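Carboxypeptidase 1 (Deinococcus radiodurans str. R1, PDB 5GIV) is a zinc-dependent metallocarboxypeptidase of the M32 family that probably releases amino acids one at a time, with broad specificity, from the C-terminus of peptides. Local coordinates at residues Q18-F23 against A59-A64; E27-W32 against T239-H244; A84-V89 against G283-G288; E162-M167 against G289-V294; Q230-H235 against I248-K253. All blocks are in the same frame, centred on the assembly; numbering follows the deposited sequence.

Interaction 1. Residues Q18-F23 against A59-A64; sequences QELADF and ARATDA
R60 reaches across to E19 and closes a salt bridge, NH2 to OE1 at 2.9 Å. OE1 is approached nearly along its C-O axis but lies 20° out of the guanidinium plane, and the carboxylate and guanidinium planes are turned 61° apart, so a single N-H does the work. The shaft of the same arginine runs alongside F23, crossing it at about a right angle: R60 CG sits 3.6 Å from F23 CE2, and CZ of the ring lies over one face of the guanidinium, toward its rim. Nearer the backbone, L20 CD2 packs on R60 CB at 3.6 Å and on A61 CB at 4.3 Å. This is helix-helix packing of 8-36 against the C-terminal end of 43-62, close to the subunit interface, where L56 of the second subunit packs on both F23 and R60. With an alanine here instead of R60, the E19 carboxylate would probably lose its cationic mate and F23 CE2 the methylenes it packs on. Two features bring the charges together: E19 is fully extended, with CG anti to the backbone N (chi1 -171°), whereas R60 bends at chi2 and chi3. Behind them, R60 O accepts a hydrogen bond from H16.

Interaction 2. Residues E27-W32 against T239-H244; sequences EALLGW and TRLGGH
A28 sets its methyl group against the backbone of strand 238-242, with CB 3.2 Å from R240 O and 3.6 Å from T239 OG1. Its carbonyl does more: a water donates to A28 O at 2.7 Å and is hydrogen-bonded to T239 OG1 at 2.8 Å, which bridges helix and strand where no direct hydrogen bond joins them. One residue on, L29 crosses L241 at about a right angle, its CD1 3.5 Å from L241 CD2. Here helix 8-36 packs on an edge strand of the small three-stranded mixed sheet, the two short axes 7.3 Å apart at 127°, and the strand carries a classic beta bulge at L241 and G242, opposite one residue of strand 245-250. The site is near: the T239 side chain is about 8 Å from that of E267, the predicted proton donor/acceptor. A turn of helix after A28, W32 has CG anti to its own N (chi1 170°), which brings the indole up to T239 and L241, both on the same side of its plane. T239 CG2 lies 3.8 Å from W32 CD1, and L241 CD2 approaches obliquely. R247 makes a cation-pi contact with the indole, while L241 O accepts a hydrogen bond from Q49 of the second subunit.

Interaction 3. Residues A84-V89 against G283-G288; sequences ARMVQV and GTPLGG
M86 and L286 lie against each other where helix 81-99 meets the loop between helices 257-275 and 292-306. The loop presents a type I beta turn, T284 to G287, whose first residue also makes an ST turn: T284 OG1 accepts from L286 N at 3.1 Å. That hydroxyl sits between the backbone N and the carbonyl carbon (chi1 83°) and hydrogen-bonds to the carbonyl of F281 as well, so it is held within the loop instead of reaching for the helix. No hydrogen bond crosses the contact; it is apolar packing. M86 sends its chain out straight through chi2 (-178°), and its CG touches L286 CD1 at 3.4 Å; where the terminal CE sits is doubtful. Cut back to an alanine, M86 would probably leave the CD1 branch of L286 without the CG it packs on, free to shift. The two branches of L286 divide the helix between them, CD1 to M86 and CD2 to V89, where it meets CG2 at 3.6 Å. The other methyl of V89, CG1, turns to the proline and lies 3.7 Å from P285 CB. W17 of helix 8-36 packs on both M86 and P285, and the backbone of L286 is bonded to that of R468. On the flank, R85 is bent at chi2 so that its guanidinium lies flat over V89 CG2, which sits beneath the centre of the group. In the guanidinium plane, R85 NH1 donates to Q88 OE1 at 2.8 Å, arriving 46° out of the amide's carbonyl plane.

Interaction 4. Residues E162-M167 against G289-V294; sequences ESDEGM and GVSAGV
The S163 carbonyl, at the last turn of helix 155-163, accepts from A292 N at 3.1 Å in an almost straight bond, 176° at the hydrogen, so the end of one helix is tied to the start of another. This is an N-terminal helix cap: S291 is the N-cap of helix 292-306, the helix that carries the zinc ligand E296, and S163 O and D164, from across the contact, add two more acceptors. D164, where the first chain leaves helical angles, opens a type II turn to M167, with G166 at positive phi. A water links the two segments, accepting from E165 N and donating to V290 O.

Among the side chains, D164 is central. Its CG lies anti to the carbonyl carbon (chi1 -64°), which aims OD2 at the first turn of the helix. There the syn lone pair takes G293 N at 2.7 Å, and a side chain at that glycine would run into the carboxylate. A negative group at this helix start probably interacts favourably with the helix dipole. S291 OG accepts from V294 N at 3.2 Å, completing the serine's own cap. S163 OG, packed 3.4 Å from A292 CB, donates to D164 OD1 from above the carboxylate plane and steadies its rotation. One further water donates to D164 OD2 at 2.6 Å and is hydrogen-bonded to S291 OG at 2.7 Å.

Interaction 5. Residues Q230-H235 against I248-K253; sequences QDLTHH and ITTRVK
Q230-L232 and I248-T250 run side by side in parallel register, Q230 facing I248, D231 facing T249 and L232 facing T250, the short strand axes 4.5 Å apart. They are two neighbours in the small mixed sheet, with 230-232 at its edge, bordering the active-site helix 257-275. The ladder alternates as parallel strands do: D231 N donates to I248 O, D231 O takes T250 N, and T250 O takes T233 N.

Q230, L232, I248 and T250 share one face of the sheet. Q230 reaches along it fully extended, CG anti to the backbone N (chi1 -179°). Its CB lies 3.7 Å from I248 CG1, and OE1 lies 3.2 Å from T250 CB. T264 of helix 257-275 hydrogen-bonds to both Q230 OE1 and T250 OG1, which fixes the amide end. I248 also touches the HExxH motif, close to E267, the predicted proton donor/acceptor. Farther on, L232 CD2 meets V252 CG2 at 3.5 Å.

D231 and T249 point to the other face, where D231 packs on W32 and pairs with R229. A water donates both to D231 OD2, at 2.6 Å, and to I248 O, tying the carboxylate to the neighbouring strand. Beyond the strand end, T233 and T249 cross at about a right angle, their CG2 methyls 3.7 Å apart. Their hydroxyls form a chain of hydrogen bonds: T249 OG1 accepts from F237 N and donates to T233 OG1 at 3.1 Å, and T233 OG1 in turn donates to H235 O at 2.8 Å, from above the carbonyl plane.

From the N terminus, helix 8-36 enters two contacts in turn. Interaction 1 closes a short, largely helical loop onto helix 43-62; interaction 2, starting a few residues later, joins the same helix to strand 238-242 some 200 residues on, and it crosses all four others. Interaction 3 opens after interaction 1 has closed and ties helix 81-99 to loop 283-288. Interaction 4 crosses it, its second segment following directly at 289-294, where the helix bearing E296 begins. Interaction 5 is a tight loop nested inside both 3 and 4, and shares the small sheet with interaction 2. Interactions 1 and 3 touch through A21 and G283, interactions 2 and 3 through R240 and G287.

Interaction 1. Residues Q18-F23 against A59-A64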
# COMPACT_ATOMS: atom_id res chain seq x y z
N GLN A 18 -19.19 -10.84 -2.57
CA GLN A 18 -18.07 -10.44 -1.73
C GLN A 18 -16.74 -10.63 -2.46
O GLN A 18 -15.81 -9.83 -2.31
CB GLN A 18 -18.08 -11.22 -0.42
CG GLN A 18 -17.00 -10.79 0.58
CD GLN A 18 -17.23 -9.38 1.12
OE1 GLN A 18 -16.50 -8.44 0.79
NE2 GLN A 18 -18.23 -9.24 1.99
N GLU A 19 -16.64 -11.68 -3.28
CA GLU A 19 -15.43 -11.91 -4.05
C GLU A 19 -15.22 -10.80 -5.07
O GLU A 19 -14.09 -10.36 -5.30
CB GLU A 19 -15.48 -13.29 -4.72
CG GLU A 19 -14.17 -13.73 -5.39
CD GLU A 19 -14.21 -15.14 -5.95
OE1 GLU A 19 -13.55 -15.40 -6.98
OE2 GLU A 19 -14.91 -16.00 -5.38
N LEU A 20 -16.31 -10.32 -5.68
CA LEU A 20 -16.21 -9.18 -6.59
C LEU A 20 -15.74 -7.93 -5.85
O LEU A 20 -14.89 -7.19 -6.35
CB LEU A 20 -17.54 -8.92 -7.29
CG LEU A 20 -17.97 -10.01 -8.28
CD1 LEU A 20 -19.33 -9.70 -8.90
CD2 LEU A 20 -16.91 -10.20 -9.36
N ALA A 21 -16.31 -7.67 -4.67
CA ALA A 21 -15.86 -6.53 -3.88
C ALA A 21 -14.40 -6.67 -3.47
O ALA A 21 -13.65 -5.68 -3.48
CB ALA A 21 -16.76 -6.37 -2.65
N ASP A 22 -13.97 -7.89 -3.13
CA ASP A 22 -12.59 -8.08 -2.68
C ASP A 22 -11.60 -7.86 -3.82
O ASP A 22 -10.57 -7.21 -3.64
CB ASP A 22 -12.43 -9.47 -2.05
CG ASP A 22 -13.19 -9.60 -0.73
OD1 ASP A 22 -13.58 -8.55 -0.16
OD2 ASP A 22 -13.38 -10.74 -0.25
N PHE A 23 -11.90 -8.39 -5.02
CA PHE A 23 -11.08 -8.02 -6.17
C PHE A 23 -11.02 -6.51 -6.31
O PHE A 23 -9.94 -5.94 -6.53
CB PHE A 23 -11.64 -8.63 -7.45
CG PHE A 23 -11.14 -10.02 -7.74
CD1 PHE A 23 -9.85 -10.22 -8.21
CD2 PHE A 23 -11.98 -11.11 -7.60
CE1 PHE A 23 -9.38 -11.50 -8.48
CE2 PHE A 23 -11.52 -12.40 -7.87
CZ PHE A 23 -10.22 -12.59 -8.32
N ALA A 59 -13.36 -11.79 -15.45
CA ALA A 59 -13.89 -13.14 -15.59
C ALA A 59 -14.94 -13.43 -14.51
O ALA A 59 -16.03 -13.92 -14.81
CB ALA A 59 -12.75 -14.15 -15.52
N ARG A 60 -14.62 -13.12 -13.25
CA ARG A 60 -15.60 -13.32 -12.20
C ARG A 60 -16.89 -12.56 -12.51
O ARG A 60 -17.99 -13.11 -12.38
CB ARG A 60 -15.03 -12.87 -10.85
CG ARG A 60 -13.58 -13.25 -10.64
CD ARG A 60 -13.41 -14.70 -10.25
NE ARG A 60 -12.13 -15.22 -10.75
CZ ARG A 60 -11.40 -16.15 -10.13
NH1 ARG A 60 -10.26 -16.56 -10.67
NH2 ARG A 60 -11.80 -16.67 -8.97
N ALA A 61 -16.77 -11.30 -12.94
CA ALA A 61 -17.95 -10.48 -13.17
C ALA A 61 -18.80 -11.00 -14.32
O ALA A 61 -20.00 -10.69 -14.37
CB ALA A 61 -17.54 -9.03 -13.43
N THR A 62 -18.23 -11.79 -15.22
CA THR A 62 -18.97 -12.31 -16.36
C THR A 62 -19.14 -13.82 -16.31
O THR A 62 -19.56 -14.42 -17.31
CB THR A 62 -18.29 -11.92 -17.67
OG1 THR A 62 -16.96 -12.46 -17.68
CG2 THR A 62 -18.21 -10.41 -17.81
N ASP A 63 -18.86 -14.45 -15.17
CA ASP A 63 -18.94 -15.90 -15.09
C ASP A 63 -20.36 -16.36 -15.40
O ASP A 63 -21.32 -15.86 -14.82
CB ASP A 63 -18.52 -16.38 -13.71
CG ASP A 63 -18.61 -17.88 -13.56
OD1 ASP A 63 -17.66 -18.57 -13.96
OD2 ASP A 63 -19.66 -18.36 -13.07
N ALA A 64 -20.48 -17.32 -16.32
CA ALA A 64 -21.80 -17.79 -16.72
C ALA A 64 -22.54 -18.44 -15.55
O ALA A 64 -23.74 -18.23 -15.37
CB ALA A 64 -21.68 -18.77 -17.89

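Interaction 2. Residues E27-W32 against T239-H244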
# COMPACT_ATOMS: atom_id res chain seq x y z
N GLU A 27 -7.63 -4.40 -6.43
CA GLU A 27 -7.30 -3.54 -7.56
C GLU A 27 -7.08 -2.10 -7.10
O GLU A 27 -6.17 -1.42 -7.58
CB GLU A 27 -8.41 -3.61 -8.62
CG GLU A 27 -8.52 -4.94 -9.32
CD GLU A 27 -9.52 -4.92 -10.48
OE1 GLU A 27 -9.15 -4.45 -11.58
OE2 GLU A 27 -10.67 -5.36 -10.28
N ALA A 28 -7.91 -1.64 -6.16
CA ALA A 28 -7.76 -0.29 -5.64
C ALA A 28 -6.45 -0.13 -4.88
O ALA A 28 -5.80 0.92 -4.97
CB ALA A 28 -8.96 0.05 -4.74
N LEU A 29 -6.05 -1.15 -4.13
CA LEU A 29 -4.78 -1.09 -3.41
C LEU A 29 -3.62 -0.98 -4.38
O LEU A 29 -2.67 -0.22 -4.15
CB LEU A 29 -4.61 -2.32 -2.52
CG LEU A 29 -3.24 -2.44 -1.84
CD1 LEU A 29 -2.97 -1.22 -0.97
CD2 LEU A 29 -3.17 -3.73 -1.02
N LEU A 30 -3.66 -1.73 -5.47
CA LEU A 30 -2.60 -1.64 -6.47
C LEU A 30 -2.52 -0.24 -7.05
O LEU A 30 -1.42 0.27 -7.29
CB LEU A 30 -2.82 -2.67 -7.57
CG LEU A 30 -2.50 -4.12 -7.21
CD1 LEU A 30 -3.16 -5.04 -8.24
CD2 LEU A 30 -0.99 -4.33 -7.15
N GLY A 31 -3.67 0.38 -7.30
CA GLY A 31 -3.67 1.74 -7.82
C GLY A 31 -3.32 2.78 -6.78
O GLY A 31 -2.59 3.74 -7.06
N TRP A 32 -3.82 2.61 -5.55
CA TRP A 32 -3.49 3.56 -4.50
C TRP A 32 -1.99 3.57 -4.24
O TRP A 32 -1.37 4.64 -4.14
CB TRP A 32 -4.25 3.22 -3.22
CG TRP A 32 -3.79 4.01 -2.02
CD1 TRP A 32 -4.25 5.23 -1.60
CD2 TRP A 32 -2.77 3.62 -1.09
NE1 TRP A 32 -3.59 5.62 -0.46
CE2 TRP A 32 -2.67 4.65 -0.12
CE3 TRP A 32 -1.94 2.50 -0.97
CZ2 TRP A 32 -1.77 4.60 0.93
CZ3 TRP A 32 -1.04 2.45 0.08
CH2 TRP A 32 -0.96 3.49 1.02
N THR A 239 -10.26 6.78 -2.75
CA THR A 239 -10.31 5.41 -3.24
C THR A 239 -10.70 4.48 -2.10
O THR A 239 -10.29 4.68 -0.95
CB THR A 239 -8.95 4.99 -3.85
OG1 THR A 239 -9.02 3.65 -4.33
CG2 THR A 239 -7.82 5.12 -2.84
N ARG A 240 -11.48 3.46 -2.43
CA ARG A 240 -11.97 2.49 -1.45
C ARG A 240 -11.13 1.22 -1.60
O ARG A 240 -11.24 0.52 -2.61
CB ARG A 240 -13.44 2.19 -1.69
CG ARG A 240 -14.01 1.09 -0.80
CD ARG A 240 -15.47 0.79 -1.14
NE ARG A 240 -16.48 1.57 -0.42
CZ ARG A 240 -16.76 1.45 0.87
NH1 ARG A 240 -16.09 0.58 1.60
NH2 ARG A 240 -17.72 2.19 1.42
N LEU A 241 -10.33 0.90 -0.59
CA LEU A 241 -9.55 -0.33 -0.62
C LEU A 241 -10.26 -1.48 0.09
O LEU A 241 -9.73 -2.60 0.10
CB LEU A 241 -8.16 -0.12 0.00
CG LEU A 241 -7.14 0.63 -0.86
CD1 LEU A 241 -7.64 2.02 -1.27
CD2 LEU A 241 -5.79 0.74 -0.16
N GLY A 242 -11.42 -1.23 0.68
CA GLY A 242 -12.19 -2.26 1.37
C GLY A 242 -13.41 -1.66 2.05
O GLY A 242 -13.59 -0.44 2.11
N GLY A 243 -14.22 -2.56 2.61
CA GLY A 243 -15.43 -2.13 3.29
C GLY A 243 -15.20 -1.16 4.43
O GLY A 243 -16.11 -0.41 4.79
N HIS A 244 -14.01 -1.16 5.03
CA HIS A 244 -13.67 -0.28 6.13
C HIS A 244 -12.35 0.43 5.88
O HIS A 244 -11.60 0.73 6.81
CB HIS A 244 -13.63 -1.05 7.45
CG HIS A 244 -14.94 -1.68 7.80
ND1 HIS A 244 -15.98 -0.97 8.38
CD2 HIS A 244 -15.39 -2.95 7.66
CE1 HIS A 244 -17.01 -1.78 8.57
NE2 HIS A 244 -16.67 -2.98 8.14
O HOH W 1 -6.93 3.13 -6.09

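Interaction 3. Residues A84-V89 against G283-G288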
# COMPACT_ATOMS: atom_id res chain seq x y z
N ALA A 84 -34.10 -8.04 -3.64
CA ALA A 84 -34.51 -7.95 -5.04
C ALA A 84 -33.74 -6.85 -5.76
O ALA A 84 -33.35 -7.02 -6.92
CB ALA A 84 -36.01 -7.71 -5.13
N ARG A 85 -33.55 -5.71 -5.09
CA ARG A 85 -32.79 -4.61 -5.70
C ARG A 85 -31.32 -4.99 -5.89
O ARG A 85 -30.72 -4.65 -6.92
CB ARG A 85 -32.93 -3.35 -4.84
CG ARG A 85 -32.11 -2.16 -5.30
CD ARG A 85 -32.46 -1.65 -6.70
NE ARG A 85 -31.66 -0.48 -7.00
CZ ARG A 85 -31.50 0.07 -8.20
NH1 ARG A 85 -32.11 -0.45 -9.26
NH2 ARG A 85 -30.73 1.14 -8.35
N MET A 86 -30.72 -5.70 -4.93
CA MET A 86 -29.36 -6.20 -5.12
C MET A 86 -29.27 -7.05 -6.37
O MET A 86 -28.35 -6.91 -7.18
CB MET A 86 -28.90 -7.02 -3.91
CG MET A 86 -28.59 -6.22 -2.67
SD MET A 86 -28.00 -7.29 -1.34
CE MET A 86 -26.60 -8.00 -2.15
N VAL A 87 -30.24 -7.96 -6.55
CA VAL A 87 -30.25 -8.82 -7.72
C VAL A 87 -30.44 -7.99 -8.98
O VAL A 87 -29.76 -8.21 -9.99
CB VAL A 87 -31.35 -9.89 -7.57
CG1 VAL A 87 -31.53 -10.66 -8.87
CG2 VAL A 87 -30.99 -10.84 -6.44
N GLN A 88 -31.34 -7.01 -8.94
CA GLN A 88 -31.55 -6.16 -10.10
C GLN A 88 -30.26 -5.42 -10.46
O GLN A 88 -29.87 -5.36 -11.63
CB GLN A 88 -32.69 -5.19 -9.85
CG GLN A 88 -33.01 -4.30 -11.03
CD GLN A 88 -34.06 -3.25 -10.72
OE1 GLN A 88 -33.95 -2.51 -9.74
NE2 GLN A 88 -35.10 -3.20 -11.54
N VAL A 89 -29.61 -4.84 -9.46
CA VAL A 89 -28.36 -4.13 -9.70
C VAL A 89 -27.27 -5.08 -10.20
O VAL A 89 -26.53 -4.76 -11.14
CB VAL A 89 -27.92 -3.38 -8.42
CG1 VAL A 89 -26.47 -2.92 -8.53
CG2 VAL A 89 -28.86 -2.20 -8.16
N GLY A 283 -19.76 -5.09 0.43
CA GLY A 283 -19.51 -6.38 -0.16
C GLY A 283 -20.61 -6.88 -1.06
O GLY A 283 -20.58 -8.04 -1.47
N THR A 284 -21.62 -6.04 -1.33
CA THR A 284 -22.69 -6.38 -2.25
C THR A 284 -22.74 -5.36 -3.39
O THR A 284 -22.08 -4.32 -3.33
CB THR A 284 -24.03 -6.44 -1.53
OG1 THR A 284 -24.57 -5.11 -1.42
CG2 THR A 284 -23.86 -7.04 -0.14
N PRO A 285 -23.51 -5.63 -4.44
CA PRO A 285 -23.63 -4.65 -5.54
C PRO A 285 -24.21 -3.31 -5.11
O PRO A 285 -24.14 -2.35 -5.89
CB PRO A 285 -24.55 -5.36 -6.54
CG PRO A 285 -24.40 -6.81 -6.24
CD PRO A 285 -24.20 -6.89 -4.75
N LEU A 286 -24.79 -3.21 -3.92
CA LEU A 286 -25.31 -1.93 -3.47
C LEU A 286 -24.30 -1.13 -2.65
O LEU A 286 -24.58 0.02 -2.30
CB LEU A 286 -26.60 -2.13 -2.65
CG LEU A 286 -27.79 -2.88 -3.29
CD1 LEU A 286 -29.05 -2.84 -2.42
CD2 LEU A 286 -28.10 -2.40 -4.69
N GLY A 287 -23.13 -1.70 -2.35
CA GLY A 287 -22.20 -1.07 -1.42
C GLY A 287 -21.23 -0.04 -1.99
O GLY A 287 -20.01 -0.23 -1.92
N GLY A 288 -21.76 1.06 -2.51
CA GLY A 288 -20.94 2.12 -3.05
C GLY A 288 -21.83 3.28 -3.46
O GLY A 288 -23.06 3.19 -3.41

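Interaction 4. Residues E162-M167 against G289-V294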
# COMPACT_ATOMS: atom_id res chain seq x y z
N GLU A 162 -23.87 6.47 -18.37
CA GLU A 162 -22.86 5.72 -17.64
C GLU A 162 -22.37 6.50 -16.42
O GLU A 162 -22.11 5.92 -15.36
CB GLU A 162 -21.69 5.37 -18.57
CG GLU A 162 -20.84 4.22 -18.09
CD GLU A 162 -21.58 2.89 -18.15
OE1 GLU A 162 -22.60 2.80 -18.89
OE2 GLU A 162 -21.15 1.93 -17.46
N SER A 163 -22.26 7.81 -16.56
CA SER A 163 -21.84 8.65 -15.45
C SER A 163 -22.97 8.83 -14.44
O SER A 163 -22.75 8.73 -13.23
CB SER A 163 -21.34 10.00 -15.98
OG SER A 163 -21.20 10.96 -14.95
N ASP A 164 -24.18 9.13 -14.90
CA ASP A 164 -25.32 9.36 -14.01
C ASP A 164 -26.54 8.65 -14.57
O ASP A 164 -27.20 9.16 -15.49
CB ASP A 164 -25.59 10.85 -13.82
CG ASP A 164 -24.45 11.56 -13.13
OD1 ASP A 164 -23.52 12.03 -13.82
OD2 ASP A 164 -24.49 11.62 -11.89
N GLU A 165 -26.85 7.48 -14.01
CA GLU A 165 -27.96 6.70 -14.52
C GLU A 165 -29.22 7.55 -14.60
O GLU A 165 -29.61 8.21 -13.64
CB GLU A 165 -28.21 5.48 -13.62
CG GLU A 165 -29.27 4.55 -14.17
CD GLU A 165 -29.69 3.48 -13.18
OE1 GLU A 165 -29.41 3.63 -11.98
OE2 GLU A 165 -30.32 2.49 -13.60
N GLY A 166 -29.84 7.54 -15.78
CA GLY A 166 -31.05 8.28 -16.02
C GLY A 166 -30.84 9.66 -16.59
O GLY A 166 -31.79 10.27 -17.08
N MET A 167 -29.62 10.19 -16.51
CA MET A 167 -29.33 11.50 -17.06
C MET A 167 -29.19 11.42 -18.57
O MET A 167 -28.71 10.43 -19.12
CB MET A 167 -28.06 12.07 -16.41
CG MET A 167 -27.79 13.54 -16.69
SD MET A 167 -28.84 14.65 -15.71
CE MET A 167 -28.55 14.06 -14.05
N GLY A 289 -21.18 4.37 -3.86
CA GLY A 289 -21.91 5.54 -4.33
C GLY A 289 -22.72 5.25 -5.58
O GLY A 289 -22.40 4.36 -6.37
N VAL A 290 -23.77 6.04 -5.77
CA VAL A 290 -24.78 5.75 -6.79
C VAL A 290 -24.47 6.37 -8.15
O VAL A 290 -24.89 5.83 -9.18
CB VAL A 290 -26.18 6.19 -6.29
CG1 VAL A 290 -26.31 7.71 -6.31
CG2 VAL A 290 -27.28 5.55 -7.11
N SER A 291 -23.75 7.49 -8.20
CA SER A 291 -23.49 8.17 -9.47
C SER A 291 -22.39 9.20 -9.29
O SER A 291 -22.04 9.59 -8.17
CB SER A 291 -24.75 8.85 -10.01
OG SER A 291 -25.11 9.93 -9.17
N ALA A 292 -21.85 9.67 -10.42
CA ALA A 292 -20.81 10.69 -10.35
C ALA A 292 -21.35 11.98 -9.77
O ALA A 292 -20.70 12.62 -8.93
CB ALA A 292 -20.21 10.94 -11.74
N GLY A 293 -22.55 12.39 -10.20
CA GLY A 293 -23.10 13.64 -9.72
C GLY A 293 -23.41 13.62 -8.24
O GLY A 293 -23.11 14.57 -7.51
N VAL A 294 -24.00 12.52 -7.76
CA VAL A 294 -24.27 12.43 -6.33
C VAL A 294 -22.96 12.42 -5.55
O VAL A 294 -22.83 13.08 -4.52
CB VAL A 294 -25.14 11.20 -6.01
CG1 VAL A 294 -25.27 11.02 -4.51
CG2 VAL A 294 -26.50 11.34 -6.63
O HOH W 2 -26.65 11.76 -10.42
O HOH W 3 -25.02 6.19 -12.01

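Interaction 5. Residues Q230-H235 against I248-K253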
# COMPACT_ATOMS: atom_id res chain seq x y z
N GLN A 230 -5.10 9.48 5.09
CA GLN A 230 -4.74 10.45 4.08
C GLN A 230 -3.25 10.39 3.80
O GLN A 230 -2.45 10.18 4.72
CB GLN A 230 -5.14 11.89 4.50
CG GLN A 230 -4.82 12.95 3.44
CD GLN A 230 -5.24 14.37 3.83
OE1 GLN A 230 -5.87 15.07 3.04
NE2 GLN A 230 -4.90 14.79 5.04
N ASP A 231 -2.87 10.59 2.54
CA ASP A 231 -1.47 10.66 2.14
C ASP A 231 -1.30 11.73 1.07
O ASP A 231 -2.28 12.27 0.55
CB ASP A 231 -0.96 9.31 1.64
CG ASP A 231 -1.01 8.22 2.70
OD1 ASP A 231 -0.07 8.15 3.51
OD2 ASP A 231 -2.00 7.45 2.74
N LEU A 232 -0.05 12.01 0.72
CA LEU A 232 0.28 13.02 -0.28
C LEU A 232 0.49 12.38 -1.64
O LEU A 232 1.14 11.34 -1.76
CB LEU A 232 1.55 13.79 0.12
CG LEU A 232 1.47 14.68 1.34
CD1 LEU A 232 2.79 15.37 1.58
CD2 LEU A 232 0.40 15.71 1.10
N THR A 233 -0.07 13.01 -2.68
CA THR A 233 0.14 12.56 -4.05
C THR A 233 0.18 13.78 -4.96
O THR A 233 -0.03 14.92 -4.53
CB THR A 233 -0.92 11.56 -4.51
OG1 THR A 233 -2.21 12.20 -4.52
CG2 THR A 233 -0.95 10.35 -3.60
N HIS A 234 0.45 13.53 -6.24
CA HIS A 234 0.45 14.61 -7.21
C HIS A 234 -0.97 15.16 -7.40
O HIS A 234 -1.16 16.37 -7.52
CB HIS A 234 1.03 14.11 -8.54
CG HIS A 234 1.36 15.19 -9.53
ND1 HIS A 234 1.47 16.52 -9.19
CD2 HIS A 234 1.63 15.12 -10.86
CE1 HIS A 234 1.79 17.23 -10.26
NE2 HIS A 234 1.89 16.40 -11.29
N HIS A 235 -1.96 14.27 -7.42
CA HIS A 235 -3.36 14.64 -7.63
C HIS A 235 -4.24 14.10 -6.51
O HIS A 235 -4.27 12.87 -6.30
CB HIS A 235 -3.85 14.17 -8.99
CG HIS A 235 -3.06 14.73 -10.13
ND1 HIS A 235 -3.19 16.04 -10.54
CD2 HIS A 235 -2.11 14.18 -10.92
CE1 HIS A 235 -2.36 16.27 -11.55
NE2 HIS A 235 -1.70 15.15 -11.80
N ILE A 248 -7.96 8.82 1.29
CA ILE A 248 -7.95 10.08 0.57
C ILE A 248 -6.51 10.56 0.45
O ILE A 248 -5.63 10.17 1.22
CB ILE A 248 -8.83 11.15 1.27
CG1 ILE A 248 -8.30 11.48 2.66
CG2 ILE A 248 -10.28 10.68 1.40
CD1 ILE A 248 -9.03 12.63 3.31
N THR A 249 -6.26 11.39 -0.56
CA THR A 249 -4.95 11.99 -0.75
C THR A 249 -5.13 13.47 -1.03
O THR A 249 -6.17 13.90 -1.54
CB THR A 249 -4.16 11.32 -1.89
OG1 THR A 249 -4.84 11.51 -3.13
CG2 THR A 249 -4.00 9.82 -1.62
N THR A 250 -4.10 14.24 -0.69
CA THR A 250 -4.12 15.68 -0.86
C THR A 250 -2.76 16.13 -1.39
O THR A 250 -1.83 15.33 -1.52
CB THR A 250 -4.47 16.39 0.46
OG1 THR A 250 -4.81 17.77 0.20
CG2 THR A 250 -3.30 16.32 1.45
N ARG A 251 -2.67 17.42 -1.71
CA ARG A 251 -1.46 18.02 -2.26
C ARG A 251 -1.22 19.34 -1.56
O ARG A 251 -2.15 20.15 -1.43
CB ARG A 251 -1.59 18.21 -3.77
CG ARG A 251 -0.65 19.21 -4.36
CD ARG A 251 -1.18 19.60 -5.73
NE ARG A 251 -2.52 20.20 -5.65
CZ ARG A 251 -3.41 20.18 -6.64
NH1 ARG A 251 -3.11 19.58 -7.79
NH2 ARG A 251 -4.60 20.75 -6.47
N VAL A 252 0.01 19.57 -1.10
CA VAL A 252 0.32 20.71 -0.24
C VAL A 252 1.22 21.68 -0.98
O VAL A 252 2.25 21.28 -1.54
CB VAL A 252 0.98 20.26 1.07
CG1 VAL A 252 1.17 21.46 2.00
CG2 VAL A 252 0.14 19.18 1.72
N LYS A 253 0.85 22.96 -0.97
CA LYS A 253 1.69 24.05 -1.45
C LYS A 253 1.96 25.00 -0.29
O LYS A 253 1.06 25.67 0.20
CB LYS A 253 1.03 24.79 -2.61
CG LYS A 253 1.05 23.99 -3.89
CD LYS A 253 0.79 24.84 -5.11
CE LYS A 253 -0.68 24.92 -5.39
NZ LYS A 253 -1.11 23.65 -6.03
O HOH W 4 -4.23 7.59 1.46